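KLLA0F20702p (Kluyveromyces lactis, PDB 5Y5A) is an Est1 protein, a telomerase subunit that probably helps bring telomerase to chromosome ends by binding the telomere protein Cdc13. Local coordinates at residues I312-I317 / I358-Q363; I352-N357 / F420-M425. All blocks are in the same frame, centred on the assembly; numbering follows the deposited sequence.

Contact 1 of 2, residues I312-I317 / I358-Q363; sequences IMEFYI and ISMIFQ
Met360 lies against Glu314 and Met313 where the later part of helix 306-315 meets the middle of the long helix 339-379, and its side chain can be followed atom by atom. CB leaves its helix toward the partner segment, and CG comes to rest 4.0 Å from CB of Met313 and 3.8 Å from the backbone N of Glu314. With CG anti to the backbone N (chi1 -179°), the chain then folds twice, at chi2 60° and chi3 68°, which curls the thioether over the stem of Glu314. SD is thereby brought 3.7 Å from CB of Glu314, close to that residue's CA as well. The terminal CE ends against the aliphatic part of the glutamate, 3.8 Å from CB and 4.0 Å from CG of Glu314, and also comes within 4.1 Å of its OE1. A thioether thus packs mainly on the methylenes of an acid whose OE2 accepts a hydrogen bond from the backbone N of Asn253. This buried carboxylate, probably ionised, has its strongest polar partner at the start of helix 251-263.

A second methionine completes the pair. Met313 turns SD onto Ile361, 3.7 Å from CG1, and CD1 of the isoleucine is the next atom along. The two side chains cross at a slant, so sulfur meets a hydrocarbon branch on this flank too. Apolar contact joins the segments, and Glu314 and Met360 have the closest CA atoms, 6.5 Å apart. Such close helix-on-helix packing is consistent with the TPR-related family to which the Est1 DNA/RNA binding domain belongs. Helix 251-263 touches Met360 from beyond the pair, helix 285-298 packs on Phe315, and helix 421-433 meets Ile358 and Phe362 of the long helix.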
ATOM      1  N   ILE A 312      -4.073   9.176 -17.347  1.00 43.79           N
ATOM      2  CA  ILE A 312      -4.474   8.008 -18.127  1.00 44.44           C
ATOM      3  C   ILE A 312      -3.873   6.717 -17.559  1.00 46.84           C
ATOM      4  O   ILE A 312      -4.548   5.688 -17.471  1.00 44.26           O
ATOM      5  CB  ILE A 312      -4.074   8.159 -19.602  1.00 42.56           C
ATOM      6  CG1 ILE A 312      -4.908   9.270 -20.243  1.00 52.40           C
ATOM      7  CG2 ILE A 312      -4.263   6.846 -20.353  1.00 40.03           C
ATOM      8  CD1 ILE A 312      -4.637   9.479 -21.696  1.00 57.85           C
ATOM      9  N   MET A 313      -2.614   6.770 -17.148  1.00 46.67           N
ATOM     10  CA  MET A 313      -1.977   5.575 -16.599  1.00 45.15           C
ATOM     11  C   MET A 313      -2.530   5.240 -15.221  1.00 44.07           C
ATOM     12  O   MET A 313      -2.628   4.073 -14.867  1.00 47.28           O
ATOM     13  CB  MET A 313      -0.465   5.744 -16.550  1.00 51.36           C
ATOM     14  CG  MET A 313       0.141   5.942 -17.929  1.00 54.95           C
ATOM     15  SD  MET A 313       1.930   5.962 -17.900  1.00 61.95           S
ATOM     16  CE  MET A 313       2.260   7.158 -19.193  1.00 54.40           C
ATOM     17  N   GLU A 314      -2.922   6.256 -14.456  1.00 40.32           N
ATOM     18  CA  GLU A 314      -3.540   6.009 -13.159  1.00 42.42           C
ATOM     19  C   GLU A 314      -4.958   5.438 -13.306  1.00 42.61           C
ATOM     20  O   GLU A 314      -5.372   4.588 -12.539  1.00 47.56           O
ATOM     21  CB  GLU A 314      -3.591   7.290 -12.324  1.00 47.22           C
ATOM     22  CG  GLU A 314      -4.155   7.050 -10.941  1.00 48.12           C
ATOM     23  CD  GLU A 314      -4.476   8.327 -10.196  1.00 48.20           C
ATOM     24  OE1 GLU A 314      -3.988   9.388 -10.610  1.00 50.76           O
ATOM     25  OE2 GLU A 314      -5.215   8.263  -9.190  1.00 50.31           O
ATOM     26  N   PHE A 315      -5.698   5.906 -14.302  1.00 46.05           N
ATOM     27  CA  PHE A 315      -7.108   5.566 -14.390  1.00 44.16           C
ATOM     28  C   PHE A 315      -7.465   4.426 -15.332  1.00 42.10           C
ATOM     29  O   PHE A 315      -8.364   3.652 -15.031  1.00 45.13           O
ATOM     30  CB  PHE A 315      -7.906   6.801 -14.798  1.00 38.78           C
ATOM     31  CG  PHE A 315      -8.167   7.741 -13.668  1.00 37.51           C
ATOM     32  CD1 PHE A 315      -7.200   8.644 -13.258  1.00 37.74           C
ATOM     33  CD2 PHE A 315      -9.377   7.712 -12.999  1.00 40.59           C
ATOM     34  CE1 PHE A 315      -7.441   9.507 -12.211  1.00 46.35           C
ATOM     35  CE2 PHE A 315      -9.623   8.577 -11.953  1.00 45.60           C
ATOM     36  CZ  PHE A 315      -8.655   9.478 -11.559  1.00 47.58           C
ATOM     37  N   TYR A 316      -6.795   4.323 -16.473  1.00 42.63           N
ATOM     38  CA  TYR A 316      -7.289   3.432 -17.516  1.00 42.28           C
ATOM     39  C   TYR A 316      -7.032   1.971 -17.207  1.00 43.51           C
ATOM     40  O   TYR A 316      -7.571   1.098 -17.877  1.00 44.79           O
ATOM     41  CB  TYR A 316      -6.697   3.800 -18.883  1.00 45.44           C
ATOM     42  CG  TYR A 316      -7.433   4.953 -19.542  1.00 46.10           C
ATOM     43  CD1 TYR A 316      -8.181   5.833 -18.780  1.00 46.35           C
ATOM     44  CD2 TYR A 316      -7.403   5.148 -20.921  1.00 49.44           C
ATOM     45  CE1 TYR A 316      -8.857   6.882 -19.348  1.00 45.72           C
ATOM     46  CE2 TYR A 316      -8.094   6.214 -21.511  1.00 46.04           C
ATOM     47  CZ  TYR A 316      -8.818   7.074 -20.709  1.00 45.72           C
ATOM     48  OH  TYR A 316      -9.514   8.144 -21.246  1.00 44.61           O
ATOM     49  N   ILE A 317      -6.233   1.689 -16.184  1.00 37.45           N
ATOM     50  CA  ILE A 317      -6.052   0.305 -15.787  1.00 33.84           C
ATOM     51  C   ILE A 317      -7.239  -0.142 -14.924  1.00 38.34           C
ATOM     52  O   ILE A 317      -7.481  -1.331 -14.762  1.00 43.81           O
ATOM     53  CB  ILE A 317      -4.719   0.087 -15.015  1.00 36.55           C
ATOM     54  CG1 ILE A 317      -4.349  -1.402 -14.986  1.00 35.23           C
ATOM     55  CG2 ILE A 317      -4.794   0.688 -13.613  1.00 35.51           C
ATOM     56  CD1 ILE A 317      -3.094  -1.726 -14.172  1.00 41.79           C
ATOM     57  N   ILE A 358       7.137   6.797 -14.890  1.00 45.44           N
ATOM     58  CA  ILE A 358       7.487   5.434 -14.494  1.00 41.36           C
ATOM     59  C   ILE A 358       6.998   5.094 -13.083  1.00 42.73           C
ATOM     60  O   ILE A 358       6.671   3.948 -12.795  1.00 44.90           O
ATOM     61  CB  ILE A 358       9.020   5.202 -14.588  1.00 44.27           C
ATOM     62  CG1 ILE A 358       9.356   3.718 -14.517  1.00 40.68           C
ATOM     63  CG2 ILE A 358       9.763   5.972 -13.506  1.00 48.70           C
ATOM     64  CD1 ILE A 358       8.770   2.886 -15.643  1.00 42.68           C
ATOM     65  N   SER A 359       6.908   6.097 -12.219  1.00 43.39           N
ATOM     66  CA  SER A 359       6.482   5.862 -10.851  1.00 43.48           C
ATOM     67  C   SER A 359       5.029   5.379 -10.801  1.00 44.53           C
ATOM     68  O   SER A 359       4.676   4.538  -9.975  1.00 40.91           O
ATOM     69  CB  SER A 359       6.653   7.127 -10.017  1.00 51.64           C
ATOM     70  OG  SER A 359       6.039   6.974  -8.752  1.00 68.95           O
ATOM     71  N   MET A 360       4.195   5.906 -11.693  1.00 42.37           N
ATOM     72  CA  MET A 360       2.798   5.490 -11.775  1.00 43.36           C
ATOM     73  C   MET A 360       2.697   4.111 -12.435  1.00 42.51           C
ATOM     74  O   MET A 360       1.795   3.317 -12.132  1.00 43.36           O
ATOM     75  CB  MET A 360       1.964   6.534 -12.547  1.00 40.06           C
ATOM     76  CG  MET A 360       0.473   6.187 -12.652  1.00 36.74           C
ATOM     77  SD  MET A 360      -0.349   6.025 -11.028  1.00 49.38           S
ATOM     78  CE  MET A 360      -0.259   7.731 -10.500  1.00 38.82           C
ATOM     79  N   ILE A 361       3.628   3.815 -13.334  1.00 36.89           N
ATOM     80  CA  ILE A 361       3.617   2.514 -13.999  1.00 31.85           C
ATOM     81  C   ILE A 361       3.975   1.438 -12.992  1.00 36.80           C
ATOM     82  O   ILE A 361       3.411   0.341 -12.985  1.00 41.07           O
ATOM     83  CB  ILE A 361       4.590   2.486 -15.199  1.00 34.35           C
ATOM     84  CG1 ILE A 361       4.028   3.352 -16.335  1.00 37.45           C
ATOM     85  CG2 ILE A 361       4.821   1.058 -15.664  1.00 37.39           C
ATOM     86  CD1 ILE A 361       5.017   3.672 -17.436  1.00 36.99           C
ATOM     87  N   PHE A 362       4.907   1.784 -12.117  1.00 39.56           N
ATOM     88  CA  PHE A 362       5.316   0.923 -11.029  1.00 33.23           C
ATOM     89  C   PHE A 362       4.114   0.621 -10.134  1.00 37.99           C
ATOM     90  O   PHE A 362       3.852  -0.532  -9.786  1.00 39.93           O
ATOM     91  CB  PHE A 362       6.442   1.613 -10.253  1.00 37.69           C
ATOM     92  CG  PHE A 362       7.075   0.767  -9.184  1.00 46.85           C
ATOM     93  CD1 PHE A 362       8.116  -0.090  -9.487  1.00 54.36           C
ATOM     94  CD2 PHE A 362       6.663   0.866  -7.866  1.00 54.78           C
ATOM     95  CE1 PHE A 362       8.719  -0.862  -8.501  1.00 57.47           C
ATOM     96  CE2 PHE A 362       7.268   0.102  -6.877  1.00 60.74           C
ATOM     97  CZ  PHE A 362       8.293  -0.762  -7.198  1.00 58.67           C
ATOM     98  N   GLN A 363       3.378   1.664  -9.765  1.00 43.59           N
ATOM     99  CA  GLN A 363       2.198   1.488  -8.920  1.00 41.62           C
ATOM    100  C   GLN A 363       1.171   0.589  -9.602  1.00 36.97           C
ATOM    101  O   GLN A 363       0.589  -0.285  -8.968  1.00 35.64           O
ATOM    102  CB  GLN A 363       1.563   2.836  -8.572  1.00 39.20           C
ATOM    103  CG  GLN A 363       0.481   2.712  -7.502  1.00 47.85           C
ATOM    104  CD  GLN A 363       0.002   4.054  -6.993  1.00 51.47           C
ATOM    105  OE1 GLN A 363       0.546   4.592  -6.024  1.00 51.24           O
ATOM    106  NE2 GLN A 363      -1.020   4.604  -7.645  1.00 42.58           N
TER

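Contact 2 of 2, residues I352-N357 / F420-M425; sequences IRYIKN and FQYLAM
Tyr422 reaches across to Tyr354 with its hydroxyl, and the tight part of this contact lies almost wholly between these two rings. OH of Tyr422 sits 3.1 Å from CD1 and 3.3 Å from CE1 of Tyr354, at the ring edge and in its plane, while CE1 of Tyr422 follows at 3.9 Å from the same CD1. The side chains cross at about a right angle. Tyr354 holds CG between its backbone N and carbonyl carbon (chi1 67°), which places the ring toward Tyr422, and chi2 of 82° turns its CD1-CE1 edge to the hydroxyl. Its own hydroxyl is hydrogen-bonded to Glu413. In the helical part of Est1 assigned to the DNA/RNA binding family, long aromatic side chains here bridge two helices, 339-379 and 421-433, whose closest CA atoms in these segments, those of Tyr354 and Tyr422, are 10.2 Å apart. Looser contact is found beside the rings: the exposed Ile355 brings only its CA near, 4.0 Å from OH of Tyr422, and its CB is directed away from the partner helix. CG1 of Ile355 instead lies over one face of the Tyr354 ring, 3.5 Å above the plane and displaced toward the rim.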
ATOM      1  N   ILE A 352       5.016   4.850 -24.966  1.00 46.40           N
ATOM      2  CA  ILE A 352       5.472   6.132 -25.490  1.00 39.79           C
ATOM      3  C   ILE A 352       5.885   7.114 -24.385  1.00 42.36           C
ATOM      4  O   ILE A 352       6.748   7.974 -24.594  1.00 41.41           O
ATOM      5  CB  ILE A 352       4.362   6.773 -26.374  1.00 52.06           C
ATOM      6  CG1 ILE A 352       4.015   5.841 -27.539  1.00 52.65           C
ATOM      7  CG2 ILE A 352       4.766   8.146 -26.889  1.00 45.69           C
ATOM      8  CD1 ILE A 352       2.972   6.398 -28.490  1.00 45.65           C
ATOM      9  N   ARG A 353       5.284   6.983 -23.206  1.00 40.80           N
ATOM     10  CA  ARG A 353       5.412   8.021 -22.182  1.00 46.74           C
ATOM     11  C   ARG A 353       5.918   7.500 -20.839  1.00 47.42           C
ATOM     12  O   ARG A 353       5.615   8.082 -19.800  1.00 52.46           O
ATOM     13  CB  ARG A 353       4.059   8.718 -21.961  1.00 48.41           C
ATOM     14  CG  ARG A 353       3.364   9.239 -23.225  1.00 44.95           C
ATOM     15  CD  ARG A 353       4.061  10.446 -23.815  1.00 43.45           C
ATOM     16  NE  ARG A 353       3.412  10.878 -25.052  1.00 46.52           N
ATOM     17  CZ  ARG A 353       3.728  11.985 -25.715  1.00 52.71           C
ATOM     18  NH1 ARG A 353       4.684  12.786 -25.268  1.00 47.95           N
ATOM     19  NH2 ARG A 353       3.086  12.291 -26.831  1.00 54.59           N
ATOM     20  N   TYR A 354       6.686   6.413 -20.846  1.00 39.44           N
ATOM     21  CA  TYR A 354       7.089   5.805 -19.581  1.00 38.76           C
ATOM     22  C   TYR A 354       8.112   6.640 -18.809  1.00 39.21           C
ATOM     23  O   TYR A 354       8.153   6.590 -17.583  1.00 41.62           O
ATOM     24  CB  TYR A 354       7.638   4.391 -19.808  1.00 33.95           C
ATOM     25  CG  TYR A 354       8.950   4.318 -20.565  1.00 41.49           C
ATOM     26  CD1 TYR A 354      10.164   4.517 -19.915  1.00 45.65           C
ATOM     27  CD2 TYR A 354       8.976   4.011 -21.922  1.00 40.98           C
ATOM     28  CE1 TYR A 354      11.368   4.447 -20.603  1.00 43.83           C
ATOM     29  CE2 TYR A 354      10.175   3.935 -22.616  1.00 49.11           C
ATOM     30  CZ  TYR A 354      11.364   4.150 -21.950  1.00 44.34           C
ATOM     31  OH  TYR A 354      12.552   4.069 -22.629  1.00 46.06           O
ATOM     32  N   ILE A 355       8.923   7.415 -19.523  1.00 42.90           N
ATOM     33  CA  ILE A 355      10.066   8.095 -18.911  1.00 44.80           C
ATOM     34  C   ILE A 355       9.686   9.014 -17.739  1.00 50.98           C
ATOM     35  O   ILE A 355      10.228   8.886 -16.640  1.00 51.37           O
ATOM     36  CB  ILE A 355      10.834   8.904 -19.962  1.00 48.99           C
ATOM     37  CG1 ILE A 355      11.429   7.959 -21.009  1.00 48.85           C
ATOM     38  CG2 ILE A 355      11.922   9.755 -19.303  1.00 50.90           C
ATOM     39  CD1 ILE A 355      12.185   8.678 -22.112  1.00 50.97           C
ATOM     40  N   LYS A 356       8.746   9.925 -17.961  1.00 49.51           N
ATOM     41  CA  LYS A 356       8.343  10.857 -16.914  1.00 45.19           C
ATOM     42  C   LYS A 356       7.259  10.295 -15.987  1.00 52.61           C
ATOM     43  O   LYS A 356       6.884  10.927 -14.996  1.00 54.34           O
ATOM     44  CB  LYS A 356       7.859  12.159 -17.546  1.00 42.01           C
ATOM     45  CG  LYS A 356       8.940  12.949 -18.292  1.00 41.03           C
ATOM     46  CD  LYS A 356       8.352  14.211 -18.903  1.00 48.42           C
ATOM     47  CE  LYS A 356       9.298  14.834 -19.929  1.00 56.32           C
ATOM     48  NZ  LYS A 356       8.817  16.167 -20.395  1.00 61.91           N
ATOM     49  N   ASN A 357       6.756   9.105 -16.300  1.00 43.33           N
ATOM     50  CA  ASN A 357       5.615   8.576 -15.566  1.00 41.57           C
ATOM     51  C   ASN A 357       5.870   7.198 -14.968  1.00 44.63           C
ATOM     52  O   ASN A 357       4.938   6.527 -14.556  1.00 43.57           O
ATOM     53  CB  ASN A 357       4.389   8.536 -16.485  1.00 44.00           C
ATOM     54  CG  ASN A 357       3.998   9.922 -16.999  1.00 49.21           C
ATOM     55  OD1 ASN A 357       3.518  10.757 -16.235  1.00 55.69           O
ATOM     56  ND2 ASN A 357       4.214  10.174 -18.296  1.00 38.76           N
ATOM     57  N   PHE A 420      15.413   3.438 -10.010  1.00 50.09           N
ATOM     58  CA  PHE A 420      15.370   2.099  -9.447  1.00 52.47           C
ATOM     59  C   PHE A 420      14.224   1.293 -10.041  1.00 48.38           C
ATOM     60  O   PHE A 420      14.290   0.068 -10.068  1.00 49.13           O
ATOM     61  CB  PHE A 420      15.244   2.153  -7.913  1.00 51.05           C
ATOM     62  CG  PHE A 420      13.868   2.534  -7.419  1.00 49.07           C
ATOM     63  CD1 PHE A 420      12.905   1.561  -7.178  1.00 48.48           C
ATOM     64  CD2 PHE A 420      13.543   3.864  -7.184  1.00 46.42           C
ATOM     65  CE1 PHE A 420      11.642   1.906  -6.730  1.00 46.39           C
ATOM     66  CE2 PHE A 420      12.282   4.219  -6.736  1.00 47.37           C
ATOM     67  CZ  PHE A 420      11.326   3.238  -6.509  1.00 43.61           C
ATOM     68  N   GLN A 421      13.186   1.973 -10.530  1.00 44.63           N
ATOM     69  CA  GLN A 421      11.927   1.285 -10.853  1.00 50.63           C
ATOM     70  C   GLN A 421      12.048   0.228 -11.944  1.00 44.67           C
ATOM     71  O   GLN A 421      11.335  -0.777 -11.922  1.00 43.98           O
ATOM     72  CB  GLN A 421      10.847   2.283 -11.275  1.00 46.87           C
ATOM     73  CG  GLN A 421      10.307   3.144 -10.157  1.00 47.01           C
ATOM     74  CD  GLN A 421      11.029   4.469 -10.058  1.00 51.70           C
ATOM     75  OE1 GLN A 421      12.072   4.678 -10.690  1.00 49.54           O
ATOM     76  NE2 GLN A 421      10.474   5.379  -9.265  1.00 52.85           N
ATOM     77  N   TYR A 422      12.935   0.462 -12.901  1.00 46.57           N
ATOM     78  CA  TYR A 422      13.042  -0.420 -14.059  1.00 42.94           C
ATOM     79  C   TYR A 422      13.393  -1.853 -13.675  1.00 40.88           C
ATOM     80  O   TYR A 422      12.659  -2.777 -14.018  1.00 38.96           O
ATOM     81  CB  TYR A 422      14.055   0.149 -15.045  1.00 42.49           C
ATOM     82  CG  TYR A 422      13.535   1.415 -15.666  1.00 43.57           C
ATOM     83  CD1 TYR A 422      12.417   1.384 -16.493  1.00 41.50           C
ATOM     84  CD2 TYR A 422      14.119   2.641 -15.398  1.00 42.26           C
ATOM     85  CE1 TYR A 422      11.917   2.527 -17.061  1.00 36.41           C
ATOM     86  CE2 TYR A 422      13.614   3.808 -15.963  1.00 47.65           C
ATOM     87  CZ  TYR A 422      12.509   3.739 -16.796  1.00 44.30           C
ATOM     88  OH  TYR A 422      11.987   4.880 -17.377  1.00 50.15           O
ATOM     89  N   LEU A 423      14.481  -2.040 -12.935  1.00 38.46           N
ATOM     90  CA  LEU A 423      14.858  -3.385 -12.511  1.00 44.83           C
ATOM     91  C   LEU A 423      14.063  -3.838 -11.276  1.00 45.51           C
ATOM     92  O   LEU A 423      13.900  -5.032 -11.043  1.00 44.94           O
ATOM     93  CB  LEU A 423      16.363  -3.451 -12.243  1.00 45.21           C
ATOM     94  CG  LEU A 423      17.268  -3.323 -13.484  1.00 48.49           C
ATOM     95  CD1 LEU A 423      18.706  -3.664 -13.141  1.00 47.65           C
ATOM     96  CD2 LEU A 423      16.781  -4.211 -14.629  1.00 41.92           C
ATOM     97  N   ALA A 424      13.557  -2.885 -10.499  1.00 42.25           N
ATOM     98  CA  ALA A 424      12.703  -3.213  -9.351  1.00 40.66           C
ATOM     99  C   ALA A 424      11.423  -3.907  -9.794  1.00 37.57           C
ATOM    100  O   ALA A 424      10.946  -4.819  -9.130  1.00 42.00           O
ATOM    101  CB  ALA A 424      12.365  -1.963  -8.552  1.00 37.67           C
ATOM    102  N   MET A 425      10.873  -3.477 -10.923  1.00 38.96           N
ATOM    103  CA  MET A 425       9.671  -4.100 -11.468  1.00 36.40           C
ATOM    104  C   MET A 425       9.938  -5.551 -11.858  1.00 40.85           C
ATOM    105  O   MET A 425       9.107  -6.427 -11.619  1.00 43.79           O
ATOM    106  CB  MET A 425       9.144  -3.306 -12.678  1.00 35.31           C
ATOM    107  CG  MET A 425       8.395  -2.025 -12.288  1.00 43.19           C
ATOM    108  SD  MET A 425       7.576  -1.169 -13.655  1.00 55.70           S
ATOM    109  CE  MET A 425       8.962  -0.812 -14.728  1.00 69.31           C
TER

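Both contacts use helix 339-379, at successive places along it: contact 1 joins it to helix 306-315 and contact 2 to helix 421-433. Their centres are 10 Å apart, and direct packing connects them, with CD1 of Ile361 3.6 Å from CB of Tyr354 and CD1 of Phe362 3.4 Å from CG of Met425. Contact 1 is the deeper, its centre about 14 Å from the chain centre, against about 19 Å for contact 2, and buries roughly twice the area (199 against 96 Å²). Flexible thioethers fill the narrow gap there, whereas paired tyrosines span the wider one in contact 2, which also has an exposed flank.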